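Local coordinates for hydrogen peroxide-inducible genes activator (Corynebacterium glutamicum, PDB 6G1D), which probably senses hydrogen peroxide and, as a LysR-type transcription factor, controls the genes that this oxidant induces, at residues B[29-32]-B[37-40]; B[20-25]-B[64-69]; B[54-59]-B[71-76]. The protein carries 1 engineered substitution. All coordinates share one frame; numbering follows the deposited sequence. Where two conformers were deposited one is given.

Contact 1. Residues B[29-32]-B[37-40]; sequences TAAT and SQPS
Ala31 turns its methyl group toward the start of helix 38-52, and this one carbon makes the close part of the contact. Ala31 CB lies 4.0 Å from Ser37 O and likewise 4.0 Å from Gln38 N, so it rests against the peptide that leads into the helix. Gln38 adds the third touch, with its CG 4.1 Å from Ala31 CB. That methylene comes alongside because Gln38 CG stands anti to the carbonyl carbon (chi1 -78°), and the chain then runs on extended, carrying the amide away from the methyl. A side chain as small as alanine suits the place: the CA atoms of Ala31 and Gln38 are just 5.6 Å apart. The other side is loose and polar. Ser37 and Gln38 are exposed, and no hydrogen bond joins the two segments. Ser37 instead serves its own helix as N-cap, its OG accepting from Ser40 N at 3.1 Å, a role to which a short hydroxyl side chain is well fitted. The hydrogen bond of Thr32 OG1 to Thr29 O, 2.7 Å, stays within its own helix. Together the segments form the corner of a helix-turn-helix, in which helix 38-52 would be the recognition helix by analogy with LysR relatives. Behind the corner, Ala30 packs on Ile21 of helix 12-24, while Thr29 touches Cys24.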
loop_
_atom_site.group_PDB
_atom_site.type_symbol
_atom_site.label_atom_id
_atom_site.label_comp_id
_atom_site.label_asym_id
_atom_site.label_seq_id
_atom_site.Cartn_x
_atom_site.Cartn_y
_atom_site.Cartn_z
ATOM N N THR B 29 16.502 21.082 -30.174
ATOM C CA THR B 29 16.837 20.199 -29.054
ATOM C C THR B 29 16.729 18.744 -29.512
ATOM O O THR B 29 17.603 17.929 -29.201
ATOM C CB THR B 29 15.869 20.427 -27.863
ATOM O OG1 THR B 29 15.960 21.789 -27.432
ATOM C CG2 THR B 29 16.183 19.489 -26.689
ATOM N N ALA B 30 15.681 18.424 -30.287
ATOM C CA ALA B 30 15.482 17.040 -30.730
ATOM C C ALA B 30 16.628 16.600 -31.626
ATOM O O ALA B 30 17.155 15.491 -31.492
ATOM C CB ALA B 30 14.125 16.876 -31.443
ATOM N N ALA B 31 17.040 17.491 -32.511
ATOM C CA ALA B 31 18.110 17.201 -33.461
ATOM C C ALA B 31 19.424 16.976 -32.743
ATOM O O ALA B 31 20.184 16.068 -33.097
ATOM C CB ALA B 31 18.255 18.354 -34.491
ATOM N N THR B 32 19.723 17.816 -31.769
ATOM C CA THR B 32 20.979 17.681 -30.983
ATOM C C THR B 32 20.922 16.381 -30.184
ATOM O O THR B 32 21.916 15.692 -30.082
ATOM C CB THR B 32 21.225 18.882 -30.059
ATOM O OG1 THR B 32 20.131 19.010 -29.148
ATOM C CG2 THR B 32 21.368 20.180 -30.858
ATOM N N SER B 37 21.507 17.004 -37.957
ATOM C CA SER B 37 21.132 18.378 -38.281
ATOM C C SER B 37 19.616 18.546 -38.260
ATOM O O SER B 37 18.875 17.574 -38.377
ATOM C CB SER B 37 21.654 18.720 -39.683
ATOM O OG SER B 37 20.929 17.974 -40.663
ATOM N N GLN B 38 19.161 19.787 -38.108
ATOM C CA GLN B 38 17.749 20.125 -38.170
ATOM C C GLN B 38 17.097 19.797 -39.530
ATOM O O GLN B 38 15.980 19.286 -39.539
ATOM C CB GLN B 38 17.504 21.587 -37.817
ATOM C CG GLN B 38 17.547 21.907 -36.327
ATOM C CD GLN B 38 16.625 23.081 -35.985
ATOM O OE1 GLN B 38 15.464 23.116 -36.417
ATOM N NE2 GLN B 38 17.114 24.017 -35.166
ATOM N N PRO B 39 17.781 20.080 -40.660
ATOM C CA PRO B 39 17.258 19.567 -41.935
ATOM C C PRO B 39 17.077 18.036 -41.980
ATOM O O PRO B 39 16.036 17.576 -42.462
ATOM C CB PRO B 39 18.309 20.034 -42.974
ATOM C CG PRO B 39 18.955 21.240 -42.361
ATOM C CD PRO B 39 18.843 21.086 -40.860
ATOM N N SER B 40 18.042 17.265 -41.466
ATOM C CA SER B 40 17.920 15.786 -41.423
ATOM C C SER B 40 16.742 15.316 -40.586
ATOM O O SER B 40 16.011 14.384 -40.969
ATOM C CB SER B 40 19.197 15.126 -40.888
ATOM O OG SER B 40 20.232 15.210 -41.866
#

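Contact 2. Residues B[20-25]-B[64-69]; sequences TIAECK and VIVTPA
Lys25 leaves helix 12-24 with a positive phi of 60°, and the turn brings its CA within 4.6 Å of the CA of Val64, close enough for Val64 N to give Lys25 O a weak hydrogen bond of 3.3 Å. Val64 points toward the helix and is the buried centre of the contact. Its CG1, anti to the backbone N (chi1 168°), meets Ile21 CG2 at 3.3 Å, tighter than ordinary van der Waals contact, where the two branched side chains cross at about a right angle. The branch carbon itself, Val64 CB, sits 3.3 Å from Lys25 O, packing this beta-branched residue against both Ile21 and the turn. Two residues on, Val66 lays its CG2 over Ala22, 3.7 Å from Ala22 CB; the small alanine lets the strand come near the helix. This is the seam between the first helix of a winged helix-turn-helix domain and its wing, the hairpin of strands 57-58 and 65-66, and Ile57 of the partner strand touches Ile21, Val64 and Val66. At the rim, Lys25 curls through three successive bends and spreads its methylenes over Val64 O. CE comes to 3.1 Å from that oxygen, which is buried with no hydrogen-bonding partner in the model; the nearby ammonium group may ease its burial electrostatically. Val66 O makes a weak hydrogen bond to Ser291 OG of the second subunit.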
loop_
_atom_site.group_PDB
_atom_site.type_symbol
_atom_site.label_atom_id
_atom_site.label_comp_id
_atom_site.label_asym_id
_atom_site.label_seq_id
_atom_site.Cartn_x
_atom_site.Cartn_y
_atom_site.Cartn_z
ATOM N N THR B 20 11.336 11.500 -30.252
ATOM C CA THR B 20 12.202 12.560 -29.735
ATOM C C THR B 20 11.662 14.088 -29.794
ATOM O O THR B 20 11.534 14.963 -28.893
ATOM C CB THR B 20 13.550 12.486 -30.435
ATOM O OG1 THR B 20 14.165 11.245 -30.121
ATOM C CG2 THR B 20 14.428 13.577 -29.962
ATOM N N ILE B 21 11.074 14.292 -30.960
ATOM C CA ILE B 21 10.401 15.588 -31.153
ATOM C C ILE B 21 9.208 15.728 -30.203
ATOM O O ILE B 21 8.999 16.794 -29.597
ATOM C CB ILE B 21 9.936 15.840 -32.618
ATOM C CG1 ILE B 21 11.117 15.922 -33.576
ATOM C CG2 ILE B 21 9.202 17.193 -32.705
ATOM C CD1 ILE B 21 10.741 15.747 -35.025
ATOM N N ALA B 22 8.425 14.667 -30.081
ATOM C CA ALA B 22 7.231 14.666 -29.191
ATOM C C ALA B 22 7.603 14.946 -27.737
ATOM O O ALA B 22 6.883 15.660 -27.049
ATOM C CB ALA B 22 6.471 13.350 -29.276
ATOM N N GLU B 23 8.680 14.306 -27.284
ATOM C CA GLU B 23 9.289 14.502 -25.961
ATOM C C GLU B 23 10.054 15.833 -25.690
ATOM O O GLU B 23 9.922 16.400 -24.616
ATOM C CB GLU B 23 10.097 13.265 -25.560
ATOM C CG GLU B 23 9.198 12.059 -25.321
ATOM C CD GLU B 23 9.933 10.735 -25.225
ATOM O OE1 GLU B 23 11.172 10.708 -25.359
ATOM O OE2 GLU B 23 9.261 9.708 -25.017
ATOM N N CYS B 24 10.847 16.313 -26.652
ATOM C CA CYS B 24 11.615 17.578 -26.530
ATOM C C CYS B 24 10.817 18.851 -26.765
ATOM O O CYS B 24 11.173 19.899 -26.216
ATOM C CB CYS B 24 12.817 17.582 -27.492
ATOM S SG CYS B 24 14.022 16.309 -27.119
ATOM N N LYS B 25 9.790 18.767 -27.614
ATOM C CA LYS B 25 8.934 19.913 -27.989
ATOM C C LYS B 25 9.706 21.085 -28.666
ATOM O O LYS B 25 9.239 22.236 -28.717
ATOM C CB LYS B 25 8.154 20.438 -26.759
ATOM C CG LYS B 25 7.361 19.380 -25.996
ATOM C CD LYS B 25 6.134 18.916 -26.772
ATOM C CE LYS B 25 4.947 19.848 -26.532
ATOM N NZ LYS B 25 4.441 19.841 -25.122
ATOM N N VAL B 64 6.869 23.223 -30.801
ATOM C CA VAL B 64 6.432 21.938 -31.300
ATOM C C VAL B 64 5.290 21.317 -30.504
ATOM O O VAL B 64 5.411 21.047 -29.315
ATOM C CB VAL B 64 7.605 20.956 -31.344
ATOM C CG1 VAL B 64 7.110 19.542 -31.583
ATOM C CG2 VAL B 64 8.591 21.378 -32.416
ATOM N N ILE B 65 4.176 21.100 -31.185
ATOM C CA ILE B 65 3.000 20.476 -30.603
ATOM C C ILE B 65 2.620 19.220 -31.367
ATOM O O ILE B 65 2.542 19.233 -32.586
ATOM C CB ILE B 65 1.805 21.445 -30.581
ATOM C CG1 ILE B 65 1.924 22.405 -29.402
ATOM C CG2 ILE B 65 0.496 20.685 -30.474
ATOM C CD1 ILE B 65 0.971 23.574 -29.475
ATOM N N VAL B 66 2.384 18.139 -30.642
ATOM C CA VAL B 66 2.006 16.876 -31.252
ATOM C C VAL B 66 0.540 16.998 -31.626
ATOM O O VAL B 66 -0.249 17.543 -30.825
ATOM C CB VAL B 66 2.278 15.713 -30.264
ATOM C CG1 VAL B 66 1.968 14.358 -30.848
ATOM C CG2 VAL B 66 3.739 15.723 -29.793
ATOM N N THR B 67 0.162 16.543 -32.821
ATOM C CA THR B 67 -1.262 16.557 -33.232
ATOM C C THR B 67 -2.055 15.469 -32.475
ATOM O O THR B 67 -1.457 14.573 -31.857
ATOM C CB THR B 67 -1.442 16.265 -34.742
ATOM O OG1 THR B 67 -0.966 14.945 -35.031
ATOM C CG2 THR B 67 -0.753 17.282 -35.597
ATOM N N PRO B 68 -3.407 15.526 -32.554
ATOM C CA PRO B 68 -4.187 14.420 -31.979
ATOM C C PRO B 68 -3.735 13.037 -32.462
ATOM O O PRO B 68 -3.524 12.134 -31.652
ATOM C CB PRO B 68 -5.622 14.746 -32.403
ATOM C CG PRO B 68 -5.656 16.217 -32.495
ATOM C CD PRO B 68 -4.262 16.682 -32.885
ATOM N N ALA B 69 -3.537 12.906 -33.769
ATOM C CA ALA B 69 -3.014 11.672 -34.360
ATOM C C ALA B 69 -1.645 11.278 -33.815
ATOM O O ALA B 69 -1.399 10.101 -33.524
ATOM C CB ALA B 69 -2.939 11.815 -35.873
#

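Contact 3. Residues B[54-59]-B[71-76]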
loop_
_atom_site.group_PDB
_atom_site.type_symbol
_atom_site.label_atom_id
_atom_site.label_comp_id
_atom_site.label_asym_id
_atom_site.label_seq_id
_atom_site.Cartn_x
_atom_site.Cartn_y
_atom_site.Cartn_z
ATOM N N VAL B 54 -0.386 10.963 -42.524
ATOM C CA VAL B 54 -0.862 11.492 -41.264
ATOM C C VAL B 54 0.136 12.532 -40.762
ATOM O O VAL B 54 1.343 12.255 -40.667
ATOM C CB VAL B 54 -0.950 10.372 -40.190
ATOM C CG1 VAL B 54 -1.291 10.952 -38.820
ATOM C CG2 VAL B 54 -1.955 9.298 -40.585
ATOM N N GLN B 55 -0.366 13.721 -40.439
ATOM C CA GLN B 55 0.423 14.770 -39.802
ATOM C C GLN B 55 0.549 14.456 -38.286
ATOM O O GLN B 55 -0.452 14.355 -37.574
ATOM C CB GLN B 55 -0.240 16.135 -40.032
ATOM C CG GLN B 55 0.690 17.314 -39.791
ATOM C CD GLN B 55 -0.043 18.640 -39.654
ATOM O OE1 GLN B 55 -1.242 18.759 -39.911
ATOM N NE2 GLN B 55 0.692 19.643 -39.200
ATOM N N LEU B 56 1.787 14.294 -37.820
ATOM C CA LEU B 56 2.110 13.937 -36.436
ATOM C C LEU B 56 2.504 15.123 -35.563
ATOM O O LEU B 56 2.345 15.054 -34.337
ATOM C CB LEU B 56 3.236 12.923 -36.429
ATOM C CG LEU B 56 2.974 11.610 -37.183
ATOM C CD1 LEU B 56 4.241 10.787 -37.248
ATOM C CD2 LEU B 56 1.839 10.797 -36.563
ATOM N N ILE B 57 3.008 16.192 -36.160
ATOM C CA ILE B 57 3.495 17.372 -35.425
ATOM C C ILE B 57 3.040 18.632 -36.160
ATOM O O ILE B 57 3.199 18.713 -37.371
ATOM C CB ILE B 57 5.054 17.393 -35.420
ATOM C CG1 ILE B 57 5.641 16.125 -34.782
ATOM C CG2 ILE B 57 5.594 18.637 -34.753
ATOM C CD1 ILE B 57 5.447 15.974 -33.293
ATOM N N GLU B 58 2.552 19.600 -35.406
ATOM C CA GLU B 58 2.139 20.867 -35.953
ATOM C C GLU B 58 3.294 21.826 -35.724
ATOM O O GLU B 58 3.549 22.240 -34.599
ATOM C CB GLU B 58 0.891 21.363 -35.243
ATOM C CG GLU B 58 0.197 22.509 -35.949
ATOM C CD GLU B 58 -1.302 22.437 -35.803
ATOM O OE1 GLU B 58 -2.003 22.703 -36.798
ATOM O OE2 GLU B 58 -1.777 22.100 -34.702
ATOM N N ARG B 59 4.011 22.154 -36.792
ATOM C CA ARG B 59 5.152 23.057 -36.701
ATOM C C ARG B 59 4.766 24.403 -36.101
ATOM O O ARG B 59 4.563 25.376 -36.820
ATOM C CB ARG B 59 5.787 23.244 -38.071
ATOM N N GLU B 71 -0.362 12.118 -30.883
ATOM C CA GLU B 71 -0.534 11.709 -29.494
ATOM C C GLU B 71 -1.058 10.270 -29.379
ATOM O O GLU B 71 -0.618 9.506 -28.516
ATOM C CB GLU B 71 -1.447 12.694 -28.771
ATOM C CG GLU B 71 -1.602 12.431 -27.270
ATOM C CD GLU B 71 -2.289 13.564 -26.521
ATOM O OE1 GLU B 71 -1.918 14.746 -26.825
ATOM O OE2 GLU B 71 -3.161 13.254 -25.641
ATOM N N LYS B 72 -1.988 9.899 -30.264
ATOM C CA LYS B 72 -2.498 8.533 -30.281
ATOM C C LYS B 72 -1.474 7.516 -30.764
ATOM O O LYS B 72 -1.450 6.397 -30.277
ATOM C CB LYS B 72 -3.776 8.425 -31.129
ATOM C CG LYS B 72 -4.980 9.065 -30.496
ATOM C CD LYS B 72 -6.233 8.869 -31.342
ATOM C CE LYS B 72 -6.528 10.095 -32.181
ATOM N NZ LYS B 72 -7.849 9.876 -32.856
ATOM N N LEU B 73 -0.621 7.885 -31.710
ATOM C CA LEU B 73 0.384 6.942 -32.216
ATOM C C LEU B 73 1.662 6.858 -31.367
ATOM O O LEU B 73 2.388 5.859 -31.451
ATOM C CB LEU B 73 0.734 7.269 -33.669
ATOM C CG LEU B 73 -0.442 6.980 -34.651
ATOM C CD1 LEU B 73 -0.171 7.655 -35.999
ATOM C CD2 LEU B 73 -0.615 5.482 -34.797
ATOM N N LEU B 74 1.857 7.855 -30.530
ATOM C CA LEU B 74 3.146 7.933 -29.746
ATOM C C LEU B 74 3.475 6.609 -28.826
ATOM O O LEU B 74 4.545 5.930 -28.782
ATOM C CB LEU B 74 3.149 9.191 -28.855
ATOM C CG LEU B 74 4.383 9.500 -28.019
ATOM C CD1 LEU B 74 5.591 9.651 -28.915
ATOM C CD2 LEU B 74 4.152 10.785 -27.218
ATOM N N PRO B 75 2.409 6.136 -28.200
ATOM C CA PRO B 75 2.672 4.880 -27.455
ATOM C C PRO B 75 3.039 3.675 -28.309
ATOM O O PRO B 75 3.816 2.820 -27.895
ATOM C CB PRO B 75 1.389 4.614 -26.672
ATOM C CG PRO B 75 0.419 5.696 -27.046
ATOM C CD PRO B 75 1.150 6.779 -27.763
ATOM N N PHE B 76 2.511 3.607 -29.514
ATOM C CA PHE B 76 2.843 2.491 -30.419
ATOM C C PHE B 76 4.260 2.649 -30.959
ATOM O O PHE B 76 4.984 1.659 -31.110
ATOM C CB PHE B 76 1.785 2.352 -31.516
ATOM C CG PHE B 76 0.409 2.022 -30.968
ATOM C CD1 PHE B 76 0.083 0.715 -30.576
ATOM C CD2 PHE B 76 -0.542 3.032 -30.786
ATOM C CE1 PHE B 76 -1.161 0.430 -30.040
ATOM C CE2 PHE B 76 -1.791 2.733 -30.258
ATOM C CZ PHE B 76 -2.109 1.439 -29.879
#
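Leu73 reaches out from helix 68-95 with CD1 overlapping the end of Leu56, whose CD2 lies 3.8 Å away. The two side chains cross at about a right angle and meet through a single methyl each, so the contact is narrow though buried. The CB of Leu73 already points toward the loop. That of Leu56 starts off to one side, and only the length of the leucine, with CG anti to the carbonyl carbon (chi1 -59°), takes a methyl across. A shorter reach suffices for Val54, which faces the helix and brings CG1 to a marginal 4.5 Å from Leu73 CD1. Leu73 CD1 therefore faces both apolar groups of the loop. Within the winged helix-turn-helix of LysR-type regulators, this loop connects the end of helix 38-52 to the first wing strand, 57-58, and the helix it meets is the long linker that leads away from the DNA-binding domain. Leu56 also packs on Phe18 of helix 12-24 and Leu48 of helix 38-52, so it lies where three helices converge. Between Val54 and Leu56 the chain turns Gln55 outward, and this exposed amide folds back along its own segment: Gln55 NE2 donates to Ile57 O at 3.2 Å, arriving above the carbonyl plane at an N-H...O angle of 144°. The linker is kinked at Pro75 and Phe76: Pro75 has no N-H to give, and Phe76 N makes only a weak bond of 3.0 Å, to Leu73 O. The second subunit also borders the contact: Leu73 packs on its Ala94 and Val54 on its Ala91, while Lys72 forms a salt bridge with its Glu295 and Phe76 stacks on its His90.

How the contacts relate
All three contacts belong to the DNA-binding end of the chain, with their centres 35 to 38 Å from the chain's centre. Contacts 2 and 3 have centres 7 Å apart: both use helix 68-95, and each supplies one of the two neighbouring wing strands, with Ile65 O 2.8 Å from Glu58 N in a probable backbone hydrogen bond. A second probable hydrogen bond links Thr67 OG1 to Gln55 O at 2.7 Å, and both contacts touch the second subunit. Contact 1 joins contact 2 through helices 12-24 and 27-33, where Ala30 CA lies 4.0 Å from Cys24 SG. It does not touch contact 3, their nearest atoms being about 9 Å apart, and it meets no other subunit.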